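Local atomic coordinates of BDI_3064 protein (Parabacteroides distasonis ATCC 8503, PDB entry 5Z06), a protein that hydrolyses linear beta-1,2-glucan and beta-1,2-glucooligosaccharides of four or more glucose units, releasing sophorose from the non-reducing end. Residues A[10-15]-A[234-239]; A[46-51]-A[217-222]. One frame throughout, in Å; residues are numbered along the deposited sequence.

Contact 1: A[10-15]-A[234-239]; sequences FFENSL and VAVRRP. With CA (calcium ion), chain C.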
ATOM      1  N   PHE A  10      -4.112 -18.579   2.810  1.00 31.86           N
ATOM      2  CA  PHE A  10      -2.706 -18.840   3.088  1.00 32.61           C
ATOM      3  C   PHE A  10      -1.860 -18.713   1.830  1.00 33.42           C
ATOM      4  O   PHE A  10      -0.710 -18.307   1.892  1.00 34.21           O
ATOM      5  CB  PHE A  10      -2.534 -20.230   3.672  1.00 32.20           C
ATOM      6  CG  PHE A  10      -3.174 -20.387   4.999  1.00 32.56           C
ATOM      7  CD1 PHE A  10      -2.519 -19.968   6.140  1.00 31.87           C
ATOM      8  CD2 PHE A  10      -4.450 -20.933   5.112  1.00 33.97           C
ATOM      9  CE1 PHE A  10      -3.111 -20.097   7.384  1.00 33.79           C
ATOM     10  CE2 PHE A  10      -5.046 -21.076   6.361  1.00 34.47           C
ATOM     11  CZ  PHE A  10      -4.377 -20.663   7.495  1.00 32.86           C
ATOM     12  N   PHE A  11      -2.412 -19.118   0.693  1.00 33.14           N
ATOM     13  CA  PHE A  11      -1.736 -18.921  -0.562  1.00 33.29           C
ATOM     14  C   PHE A  11      -2.712 -18.914  -1.709  1.00 34.13           C
ATOM     15  O   PHE A  11      -3.526 -19.826  -1.834  1.00 36.36           O
ATOM     16  CB  PHE A  11      -0.728 -20.032  -0.788  1.00 32.82           C
ATOM     17  CG  PHE A  11       0.041 -19.867  -2.046  1.00 32.11           C
ATOM     18  CD1 PHE A  11       1.155 -19.054  -2.071  1.00 30.34           C
ATOM     19  CD2 PHE A  11      -0.359 -20.500  -3.210  1.00 32.05           C
ATOM     20  CE1 PHE A  11       1.868 -18.878  -3.229  1.00 31.46           C
ATOM     21  CE2 PHE A  11       0.355 -20.320  -4.382  1.00 32.16           C
ATOM     22  CZ  PHE A  11       1.470 -19.512  -4.394  1.00 30.44           C
ATOM     23  N   GLU A  12      -2.627 -17.890  -2.539  1.00 32.82           N
ATOM     24  CA  GLU A  12      -3.273 -17.880  -3.839  1.00 33.99           C
ATOM     25  C   GLU A  12      -2.223 -17.849  -4.943  1.00 33.09           C
ATOM     26  O   GLU A  12      -2.237 -18.681  -5.849  1.00 32.42           O
ATOM     27  CB  GLU A  12      -4.172 -16.671  -3.959  1.00 37.60           C
ATOM     28  CG  GLU A  12      -4.881 -16.584  -5.296  1.00 42.34           C
ATOM     29  CD  GLU A  12      -6.016 -15.593  -5.254  1.00 45.38           C
ATOM     30  OE1 GLU A  12      -5.744 -14.384  -5.085  1.00 47.49           O
ATOM     31  OE2 GLU A  12      -7.172 -16.041  -5.363  1.00 47.35           O
ATOM     32  N   ASN A  13      -1.340 -16.864  -4.869  1.00 33.63           N
ATOM     33  CA  ASN A  13      -0.276 -16.649  -5.856  1.00 33.96           C
ATOM     34  C   ASN A  13       0.863 -15.926  -5.177  1.00 30.65           C
ATOM     35  O   ASN A  13       0.643 -15.114  -4.292  1.00 31.51           O
ATOM     36  CB  ASN A  13      -0.785 -15.788  -7.028  1.00 33.01           C
ATOM     37  CG  ASN A  13      -1.557 -16.593  -8.057  1.00 32.86           C
ATOM     38  OD1 ASN A  13      -1.124 -17.667  -8.457  1.00 33.05           O
ATOM     39  ND2 ASN A  13      -2.693 -16.073  -8.505  1.00 32.44           N
ATOM     40  N   SER A  14       2.077 -16.239  -5.582  1.00 31.33           N
ATOM     41  CA  SER A  14       3.252 -15.497  -5.151  1.00 30.62           C
ATOM     42  C   SER A  14       3.421 -14.363  -6.131  1.00 32.20           C
ATOM     43  O   SER A  14       3.476 -14.606  -7.344  1.00 34.65           O
ATOM     44  CB  SER A  14       4.481 -16.380  -5.166  1.00 28.34           C
ATOM     45  OG  SER A  14       5.580 -15.705  -4.628  1.00 29.35           O
ATOM     46  N   LEU A  15       3.461 -13.133  -5.624  1.00 29.92           N
ATOM     47  CA  LEU A  15       3.772 -11.976  -6.458  1.00 30.93           C
ATOM     48  C   LEU A  15       5.225 -11.967  -6.886  1.00 29.35           C
ATOM     49  O   LEU A  15       5.568 -11.327  -7.866  1.00 30.96           O
ATOM     50  CB  LEU A  15       3.412 -10.666  -5.742  1.00 32.84           C
ATOM     51  CG  LEU A  15       1.921 -10.505  -5.404  1.00 33.13           C
ATOM     52  CD1 LEU A  15       1.643  -9.213  -4.651  1.00 33.54           C
ATOM     53  CD2 LEU A  15       1.087 -10.560  -6.682  1.00 30.94           C
ATOM     54  N   VAL A 234      -4.090 -16.443 -17.470  1.00 38.56           N
ATOM     55  CA  VAL A 234      -2.853 -15.807 -17.007  1.00 35.49           C
ATOM     56  C   VAL A 234      -2.914 -15.243 -15.605  1.00 34.45           C
ATOM     57  O   VAL A 234      -1.866 -15.043 -14.997  1.00 37.24           O
ATOM     58  CB  VAL A 234      -2.339 -14.717 -17.952  1.00 35.64           C
ATOM     59  CG1 VAL A 234      -1.807 -15.363 -19.220  1.00 37.47           C
ATOM     60  CG2 VAL A 234      -3.399 -13.652 -18.226  1.00 34.07           C
ATOM     61  N   ALA A 235      -4.107 -14.980 -15.092  1.00 32.40           N
ATOM     62  CA  ALA A 235      -4.231 -14.370 -13.777  1.00 33.92           C
ATOM     63  C   ALA A 235      -5.625 -14.511 -13.242  1.00 33.66           C
ATOM     64  O   ALA A 235      -6.571 -14.780 -13.988  1.00 33.67           O
ATOM     65  CB  ALA A 235      -3.867 -12.881 -13.834  1.00 33.66           C
ATOM     66  N   VAL A 236      -5.738 -14.312 -11.934  1.00 34.28           N
ATOM     67  CA  VAL A 236      -7.028 -14.153 -11.299  1.00 34.43           C
ATOM     68  C   VAL A 236      -7.008 -12.840 -10.558  1.00 34.65           C
ATOM     69  O   VAL A 236      -5.966 -12.399 -10.063  1.00 30.29           O
ATOM     70  CB  VAL A 236      -7.418 -15.273 -10.311  1.00 35.68           C
ATOM     71  CG1 VAL A 236      -7.634 -16.575 -11.050  1.00 38.97           C
ATOM     72  CG2 VAL A 236      -6.401 -15.448  -9.180  1.00 37.02           C
ATOM     73  N   ARG A 237      -8.169 -12.213 -10.503  1.00 34.33           N
ATOM     74  CA  ARG A 237      -8.313 -11.024  -9.733  1.00 35.32           C
ATOM     75  C   ARG A 237      -9.537 -11.164  -8.870  1.00 34.17           C
ATOM     76  O   ARG A 237     -10.631 -11.454  -9.345  1.00 37.10           O
ATOM     77  CB  ARG A 237      -8.368  -9.798 -10.653  1.00 34.88           C
ATOM     78  CG  ARG A 237      -7.007  -9.397 -11.198  1.00 33.61           C
ATOM     79  CD  ARG A 237      -6.121  -8.844 -10.092  1.00 33.55           C
ATOM     80  NE  ARG A 237      -4.792  -8.446 -10.544  1.00 31.96           N
ATOM     81  CZ  ARG A 237      -3.719  -9.240 -10.617  1.00 31.88           C
ATOM     82  NH1 ARG A 237      -3.776 -10.540 -10.316  1.00 32.72           N
ATOM     83  NH2 ARG A 237      -2.572  -8.734 -11.039  1.00 29.63           N
ATOM     84  N   ARG A 238      -9.328 -10.943  -7.590  1.00 33.12           N
ATOM     85  CA  ARG A 238     -10.388 -10.921  -6.629  1.00 35.79           C
ATOM     86  C   ARG A 238     -11.345  -9.766  -6.953  1.00 38.04           C
ATOM     87  O   ARG A 238     -10.924  -8.784  -7.575  1.00 38.41           O
ATOM     88  CB  ARG A 238      -9.790 -10.737  -5.243  1.00 37.20           C
ATOM     89  CG  ARG A 238      -8.960 -11.902  -4.753  1.00 38.39           C
ATOM     90  CD  ARG A 238      -9.870 -13.021  -4.320  1.00 39.88           C
ATOM     91  NE  ARG A 238      -9.152 -14.255  -4.049  1.00 42.59           N
ATOM     92  CZ  ARG A 238      -9.721 -15.379  -3.603  1.00 44.11           C
ATOM     93  NH1 ARG A 238     -11.021 -15.422  -3.342  1.00 45.51           N
ATOM     94  NH2 ARG A 238      -8.977 -16.476  -3.405  1.00 47.38           N
ATOM     95  N   PRO A 239     -12.624  -9.869  -6.525  1.00 39.10           N
ATOM     96  CA  PRO A 239     -13.681  -8.883  -6.861  1.00 39.23           C
ATOM     97  C   PRO A 239     -13.421  -7.410  -6.469  1.00 37.42           C
ATOM     98  O   PRO A 239     -13.976  -6.519  -7.083  1.00 37.90           O
ATOM     99  CB  PRO A 239     -14.922  -9.420  -6.118  1.00 39.62           C
ATOM    100  CG  PRO A 239     -14.584 -10.813  -5.715  1.00 39.62           C
ATOM    101  CD  PRO A 239     -13.102 -10.848  -5.530  1.00 39.06           C
TER
HETATM  102 CA    CA C 801      -2.159 -19.799  -7.823  1.00 31.11          CA
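Glu12 and Arg238 reach for each other from opposite directions and close a salt bridge through one carboxylate oxygen: OE2 of Glu12 lies 2.7 Å from NH2 of Arg238, at the edge of the guanidinium and near its plane. OE2 also lies 3.0 Å from NE of Arg238, between the two nitrogens, which fits the 125° N-H...O angle of a weak hydrogen bond; charge attraction probably carries much of the pairing. The two flat groups are turned only 27° apart. Glu12 extends across because its CG stands anti to the backbone N (chi1 180°), whereas the Arg238 chain bends at chi2 to bring its end round. Arg238 also bridges through NH1 to Asp7. Val236 CG2 touches both residues of the loop, 3.9 Å from Glu12 OE2 and 3.8 Å from Asn13 ND2.

This is the junction between the calcium-binding loop after strand 9-11 and the outermost strand 232-237 of a four-stranded antiparallel sheet, with a classic beta bulge where Val234 and Ala235 both face Ile222. Calcium is bound in the loop by Glu12 O at 2.3 Å and Asn13 OD1 at 2.5 Å. The metal bond through OD1 and a weak hydrogen bond from ND2 to Pro50 O probably hold the Asn13 amide. On the strand, Arg237 NH1 donates to Val236 O at 2.9 Å, while its NH2 pairs with Glu645.

Contact 2: A[46-51]-A[217-222]; sequences VAFTPG and IKYYRI. With CA (calcium ion), chain C.
The Phe48 ring meets two groups of strand 219-222 along one end: Tyr219 OH sits at its edge, near the ring plane, 3.5 Å from Phe48 CE2, and Arg221 NH2 comes in obliquely, 3.5 Å from Phe48 CZ. The ring and guanidinium planes stand 79° apart, and the two side chains cross at about a right angle. On the Tyr219 ring, one face carries CB of its neighbour Lys218, offset toward the rim. The methyl of Thr49 approaches that ring obliquely, its CG2 3.4 Å from Tyr219 OH and 3.5 Å from Tyr219 CE2. None of these meetings is a hydrogen bond or a stack; they are close packing, with the Tyr219 hydroxyl and the Arg221 nitrogen against carbon. The charge of Arg221 is met elsewhere, by a salt bridge from NH1 to Glu268.

Thr49 divides its two branches between different tasks. With chi1 at 47°, OG1 lies between the backbone N and carbonyl carbon and faces the calcium, while CG2, anti to the carbonyl carbon, is left for the tyrosine. Both OG1 and the backbone O of Thr49 bind the ion at 2.3 Å, and OG1 is further hydrogen-bonded to Asp176. Replacing Phe48 with an alanine would probably open a gap beside Tyr219 OH and leave Arg221 NH2 without the ring it packs on, its guanidinium then steadied mainly by Glu268.

Seven protein oxygens hold the ion: the backbone carbonyls of Glu12, Thr49 and Asn52, and the side chains of Asn13, Thr49 and Asp175, the last through both carboxylate oxygens. Such an all-oxygen shell is usual for calcium, and here its Thr49 loop packs onto an antiparallel beta-sheet.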
ATOM      1  N   VAL A  46       2.955 -24.560 -13.256  1.00 39.37           N
ATOM      2  CA  VAL A  46       1.714 -25.222 -12.902  1.00 36.74           C
ATOM      3  C   VAL A  46       1.022 -24.432 -11.832  1.00 35.86           C
ATOM      4  O   VAL A  46       1.633 -23.968 -10.865  1.00 34.34           O
ATOM      5  CB  VAL A  46       1.894 -26.680 -12.421  1.00 39.03           C
ATOM      6  CG1 VAL A  46       2.298 -27.584 -13.593  1.00 41.15           C
ATOM      7  CG2 VAL A  46       2.886 -26.784 -11.270  1.00 37.09           C
ATOM      8  N   ALA A  47      -0.275 -24.292 -12.023  1.00 33.15           N
ATOM      9  CA  ALA A  47      -1.089 -23.541 -11.111  1.00 34.79           C
ATOM     10  C   ALA A  47      -2.533 -23.888 -11.369  1.00 36.48           C
ATOM     11  O   ALA A  47      -2.942 -24.077 -12.538  1.00 34.78           O
ATOM     12  CB  ALA A  47      -0.885 -22.044 -11.322  1.00 32.34           C
ATOM     13  N   PHE A  48      -3.307 -23.937 -10.286  1.00 35.42           N
ATOM     14  CA  PHE A  48      -4.745 -23.880 -10.420  1.00 35.55           C
ATOM     15  C   PHE A  48      -5.200 -22.440 -10.689  1.00 33.92           C
ATOM     16  O   PHE A  48      -5.721 -22.163 -11.758  1.00 33.01           O
ATOM     17  CB  PHE A  48      -5.477 -24.456  -9.215  1.00 37.52           C
ATOM     18  CG  PHE A  48      -6.933 -24.535  -9.452  1.00 40.63           C
ATOM     19  CD1 PHE A  48      -7.435 -25.560 -10.251  1.00 40.95           C
ATOM     20  CD2 PHE A  48      -7.788 -23.523  -9.020  1.00 37.61           C
ATOM     21  CE1 PHE A  48      -8.774 -25.616 -10.562  1.00 40.61           C
ATOM     22  CE2 PHE A  48      -9.129 -23.579  -9.324  1.00 39.22           C
ATOM     23  CZ  PHE A  48      -9.623 -24.628 -10.091  1.00 40.64           C
ATOM     24  N   THR A  49      -5.043 -21.531  -9.721  1.00 33.07           N
ATOM     25  CA  THR A  49      -5.175 -20.096 -10.034  1.00 31.07           C
ATOM     26  C   THR A  49      -3.879 -19.675 -10.690  1.00 31.47           C
ATOM     27  O   THR A  49      -2.830 -19.720 -10.048  1.00 27.36           O
ATOM     28  CB  THR A  49      -5.408 -19.183  -8.845  1.00 29.34           C
ATOM     29  OG1 THR A  49      -4.482 -19.501  -7.815  1.00 28.26           O
ATOM     30  CG2 THR A  49      -6.820 -19.304  -8.368  1.00 29.42           C
ATOM     31  N   PRO A  50      -3.952 -19.289 -11.971  1.00 33.23           N
ATOM     32  CA  PRO A  50      -2.769 -18.946 -12.684  1.00 34.45           C
ATOM     33  C   PRO A  50      -1.983 -17.823 -12.061  1.00 38.54           C
ATOM     34  O   PRO A  50      -2.483 -16.998 -11.255  1.00 33.68           O
ATOM     35  CB  PRO A  50      -3.288 -18.499 -14.046  1.00 34.22           C
ATOM     36  CG  PRO A  50      -4.673 -18.080 -13.784  1.00 34.51           C
ATOM     37  CD  PRO A  50      -5.139 -19.109 -12.823  1.00 34.06           C
ATOM     38  N   GLY A  51      -0.773 -17.785 -12.594  1.00 41.00           N
ATOM     39  CA  GLY A  51       0.366 -17.285 -11.959  1.00 36.42           C
ATOM     40  C   GLY A  51       1.062 -18.590 -11.604  1.00 34.43           C
ATOM     41  O   GLY A  51       1.716 -19.220 -12.426  1.00 31.26           O
ATOM     42  N   ILE A 217     -18.996 -13.430  -6.187  1.00 42.88           N
ATOM     43  CA  ILE A 217     -18.090 -14.278  -6.948  1.00 41.91           C
ATOM     44  C   ILE A 217     -16.740 -14.433  -6.241  1.00 41.85           C
ATOM     45  O   ILE A 217     -16.361 -13.619  -5.376  1.00 37.54           O
ATOM     46  CB  ILE A 217     -17.892 -13.772  -8.393  1.00 40.04           C
ATOM     47  CG1 ILE A 217     -17.220 -12.400  -8.441  1.00 41.49           C
ATOM     48  CG2 ILE A 217     -19.228 -13.719  -9.123  1.00 41.12           C
ATOM     49  CD1 ILE A 217     -16.394 -12.206  -9.683  1.00 43.11           C
ATOM     50  N   LYS A 218     -16.014 -15.476  -6.631  1.00 40.33           N
ATOM     51  CA  LYS A 218     -14.740 -15.795  -5.986  1.00 42.75           C
ATOM     52  C   LYS A 218     -13.640 -14.885  -6.547  1.00 40.91           C
ATOM     53  O   LYS A 218     -12.902 -14.240  -5.812  1.00 39.00           O
ATOM     54  CB  LYS A 218     -14.396 -17.268  -6.200  1.00 42.30           C
ATOM     55  CG  LYS A 218     -13.312 -17.797  -5.278  1.00 45.01           C
ATOM     56  CD  LYS A 218     -12.872 -19.188  -5.704  1.00 45.21           C
ATOM     57  CE  LYS A 218     -11.758 -19.736  -4.834  1.00 45.83           C
ATOM     58  NZ  LYS A 218     -12.204 -20.012  -3.456  1.00 46.54           N
ATOM     59  N   TYR A 219     -13.542 -14.862  -7.862  1.00 38.86           N
ATOM     60  CA  TYR A 219     -12.541 -14.067  -8.532  1.00 38.43           C
ATOM     61  C   TYR A 219     -12.882 -13.964  -9.983  1.00 38.40           C
ATOM     62  O   TYR A 219     -13.775 -14.652 -10.475  1.00 38.06           O
ATOM     63  CB  TYR A 219     -11.123 -14.631  -8.347  1.00 36.34           C
ATOM     64  CG  TYR A 219     -10.902 -16.141  -8.472  1.00 35.60           C
ATOM     65  CD1 TYR A 219     -11.161 -16.829  -9.658  1.00 35.07           C
ATOM     66  CD2 TYR A 219     -10.322 -16.856  -7.423  1.00 35.08           C
ATOM     67  CE1 TYR A 219     -10.913 -18.191  -9.764  1.00 35.87           C
ATOM     68  CE2 TYR A 219     -10.067 -18.211  -7.523  1.00 34.83           C
ATOM     69  CZ  TYR A 219     -10.358 -18.872  -8.694  1.00 35.53           C
ATOM     70  OH  TYR A 219     -10.090 -20.211  -8.781  1.00 35.71           O
ATOM     71  N   TYR A 220     -12.197 -13.058 -10.648  1.00 38.31           N
ATOM     72  CA  TYR A 220     -12.216 -12.987 -12.091  1.00 40.58           C
ATOM     73  C   TYR A 220     -11.021 -13.774 -12.586  1.00 41.24           C
ATOM     74  O   TYR A 220      -9.950 -13.690 -11.994  1.00 44.56           O
ATOM     75  CB  TYR A 220     -12.130 -11.541 -12.540  1.00 41.14           C
ATOM     76  CG  TYR A 220     -13.338 -10.749 -12.135  1.00 42.58           C
ATOM     77  CD1 TYR A 220     -14.512 -10.814 -12.886  1.00 42.20           C
ATOM     78  CD2 TYR A 220     -13.316  -9.947 -10.996  1.00 44.58           C
ATOM     79  CE1 TYR A 220     -15.634 -10.089 -12.519  1.00 45.82           C
ATOM     80  CE2 TYR A 220     -14.428  -9.216 -10.614  1.00 45.29           C
ATOM     81  CZ  TYR A 220     -15.585  -9.281 -11.377  1.00 46.49           C
ATOM     82  OH  TYR A 220     -16.683  -8.549 -10.981  1.00 45.15           O
ATOM     83  N   ARG A 221     -11.211 -14.566 -13.629  1.00 40.65           N
ATOM     84  CA  ARG A 221     -10.115 -15.238 -14.278  1.00 41.39           C
ATOM     85  C   ARG A 221      -9.835 -14.457 -15.521  1.00 39.44           C
ATOM     86  O   ARG A 221     -10.769 -14.185 -16.296  1.00 38.62           O
ATOM     87  CB  ARG A 221     -10.485 -16.666 -14.668  1.00 46.85           C
ATOM     88  CG  ARG A 221      -9.780 -17.733 -13.858  1.00 51.78           C
ATOM     89  CD  ARG A 221     -10.176 -19.134 -14.305  1.00 53.33           C
ATOM     90  NE  ARG A 221     -10.155 -20.053 -13.167  1.00 56.67           N
ATOM     91  CZ  ARG A 221     -10.970 -21.098 -12.993  1.00 59.49           C
ATOM     92  NH1 ARG A 221     -11.913 -21.406 -13.892  1.00 59.13           N
ATOM     93  NH2 ARG A 221     -10.842 -21.847 -11.894  1.00 58.30           N
ATOM     94  N   ILE A 222      -8.555 -14.149 -15.745  1.00 35.65           N
ATOM     95  CA  ILE A 222      -8.150 -13.410 -16.933  1.00 36.47           C
ATOM     96  C   ILE A 222      -7.460 -14.378 -17.887  1.00 36.17           C
ATOM     97  O   ILE A 222      -6.573 -15.131 -17.476  1.00 35.51           O
ATOM     98  CB  ILE A 222      -7.218 -12.215 -16.613  1.00 34.83           C
ATOM     99  CG1 ILE A 222      -7.933 -11.203 -15.702  1.00 33.34           C
ATOM    100  CG2 ILE A 222      -6.754 -11.523 -17.901  1.00 36.34           C
ATOM    101  CD1 ILE A 222      -7.771 -11.480 -14.229  1.00 34.41           C
TER
HETATM  102 CA    CA C 801      -2.159 -19.799  -7.823  1.00 31.11          CA

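The centres of the two contacts lie about 6 Å apart, and both touch the same calcium ion. Along the chain the order is 10-15, 46-51, 217-222, 234-239, so contact 1 brackets contact 2. The later segments sit on consecutive strands, 219-225 and 232-237, neighbours in the four-stranded antiparallel sheet; probable backbone hydrogen bonds join Arg237 O to Tyr220 N (2.6 Å) and Ala235 O to Ile222 N (2.7 Å). The earlier segments share the calcium ion, which probably helps hold them together against the sheet, and strand 9-11 pairs with strand 169-180, which supplies Asp175.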